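PDB 4W4T: MxaA from Stigmatella aurantiaca, which probably uses NADPH, through this terminal reductase domain of a PKS-NRPS assembly line, to release the carrier-bound myxalamid chain reductively as a primary alcohol. Local coordinates for residues G95-R98 with I99-N102. Sequence-based numbering, arbitrary orientation.
Sequences GMNR and IRKN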
loop_
_atom_site.group_PDB
_atom_site.type_symbol
_atom_site.label_atom_id
_atom_site.label_comp_id
_atom_site.label_asym_id
_atom_site.label_seq_id
_atom_site.Cartn_x
_atom_site.Cartn_y
_atom_site.Cartn_z
ATOM N N GLY A 95 -18.030 24.653 -0.830
ATOM C CA GLY A 95 -16.681 24.904 -0.342
ATOM C C GLY A 95 -16.708 25.303 1.125
ATOM O O GLY A 95 -15.976 24.750 1.966
HETATM N N MSE A 96 -17.582 26.242 1.471
HETATM C CA MSE A 96 -17.753 26.673 2.848
HETATM C C MSE A 96 -18.134 25.541 3.736
HETATM O O MSE A 96 -17.641 25.446 4.835
HETATM C CB MSE A 96 -18.825 27.725 2.965
HETATM C CG MSE A 96 -18.897 28.292 4.371
HETATM SE SE MSE A 96 -17.405 29.418 4.851
HETATM C CE MSE A 96 -18.061 30.901 5.939
ATOM N N ASN A 97 -18.990 24.665 3.273
ATOM C CA ASN A 97 -19.357 23.497 4.075
ATOM C C ASN A 97 -18.156 22.622 4.400
ATOM O O ASN A 97 -18.020 22.135 5.519
ATOM C CB ASN A 97 -20.414 22.647 3.370
ATOM C CG ASN A 97 -21.721 23.384 3.184
ATOM O OD1 ASN A 97 -21.968 24.410 3.820
ATOM N ND2 ASN A 97 -22.573 22.858 2.316
ATOM N N ARG A 98 -17.294 22.413 3.413
ATOM C CA ARG A 98 -16.091 21.618 3.619
ATOM C C ARG A 98 -15.190 22.286 4.654
ATOM O O ARG A 98 -14.732 21.647 5.593
ATOM C CB ARG A 98 -15.334 21.418 2.302
ATOM C CG ARG A 98 -16.071 20.580 1.268
ATOM C CD ARG A 98 -15.122 20.108 0.168
ATOM N NE ARG A 98 -14.108 19.183 0.682
ATOM C CZ ARG A 98 -12.850 19.129 0.252
ATOM N NH1 ARG A 98 -12.434 19.954 -0.706
ATOM N NH2 ARG A 98 -12.005 18.260 0.785
ATOM N N ILE A 99 -14.947 23.578 4.487
ATOM C CA ILE A 99 -14.105 24.303 5.423
ATOM C C ILE A 99 -14.709 24.259 6.828
ATOM O O ILE A 99 -14.016 23.934 7.803
ATOM C CB ILE A 99 -13.912 25.734 4.962
ATOM C CG1 ILE A 99 -13.147 25.731 3.637
ATOM C CG2 ILE A 99 -13.162 26.532 5.999
ATOM C CD1 ILE A 99 -13.249 27.036 2.876
ATOM N N ARG A 100 -16.007 24.536 6.934
ATOM C CA ARG A 100 -16.659 24.518 8.245
ATOM C C ARG A 100 -16.573 23.144 8.910
ATOM O O ARG A 100 -16.228 23.040 10.092
ATOM C CB ARG A 100 -18.122 24.935 8.137
ATOM C CG ARG A 100 -18.800 25.067 9.497
ATOM C CD ARG A 100 -20.301 25.308 9.377
ATOM N NE ARG A 100 -20.961 24.203 8.694
ATOM C CZ ARG A 100 -21.434 24.261 7.453
ATOM N NH1 ARG A 100 -21.349 25.390 6.751
ATOM N NH2 ARG A 100 -22.009 23.188 6.921
ATOM N N LYS A 101 -16.877 22.092 8.157
ATOM C CA LYS A 101 -16.864 20.746 8.713
ATOM C C LYS A 101 -15.470 20.351 9.195
ATOM O O LYS A 101 -15.321 19.707 10.249
ATOM C CB LYS A 101 -17.375 19.728 7.689
ATOM C CG LYS A 101 -18.894 19.760 7.486
ATOM C CD LYS A 101 -19.369 18.654 6.545
ATOM C CE LYS A 101 -20.867 18.760 6.265
ATOM N NZ LYS A 101 -21.681 18.693 7.519
ATOM N N ASN A 102 -14.450 20.727 8.426
ATOM C CA ASN A 102 -13.074 20.445 8.828
ATOM C C ASN A 102 -12.783 21.080 10.178
ATOM O O ASN A 102 -12.256 20.424 11.074
ATOM C CB ASN A 102 -12.072 20.950 7.783
ATOM C CG ASN A 102 -10.644 20.493 8.072
ATOM O OD1 ASN A 102 -10.409 19.327 8.347
ATOM N ND2 ASN A 102 -9.689 21.418 7.999
#
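Two consecutive turns of helix 92-105, the crossover helix of a Rossmann-type beta-alpha-beta unit, meet here through four i to i+4 backbone hydrogen bonds and one side-chain clasp between Asn97 and Arg100. Arg100 N gives the shortest backbone bond, 2.8 Å to Met96 O, and Lys101 N reaches Asn97 O at 2.9 Å; Ile99 N to Gly95 O and Asn102 N to Arg98 O complete the ladder. On the partly exposed side, Asn97 and Arg100 run alongside one another. With CG anti to the backbone N (chi1 -174°) and a bend at chi3, Arg100 brings its guanidinium next to the Asn97 amide, where NH1 donates to Asn97 OD1 at 3.2 Å and NH2 adds a weak, more bent bond of 3.3 Å to the same oxygen. OD1 thus accepts chiefly from NH1 and lies close to the guanidinium plane, while the amide is turned 62° from it. Asn97 O lies over one face of the guanidinium, and CG of Lys101 packs against the same oxygen at 3.2 Å. An alanine in place of Arg100 would probably deprive Asn97 OD1 of both donors and let its amide turn more freely. The buried Ile99 lays CG1 against Gly95 O at 3.4 Å. NH1 of Arg98, a residue of the NADPH site (empty in this chain), bonds to Arg88 O, beside Thr64, while Asn102 ND2 binds Ala63 O and Gly65 O of the cofactor-binding loop. Met96 and Ile99 pack the helix on strand 117-121, with Ile99 also touching Cys85 of strand 82-87 and Leu72 of helix 66-78.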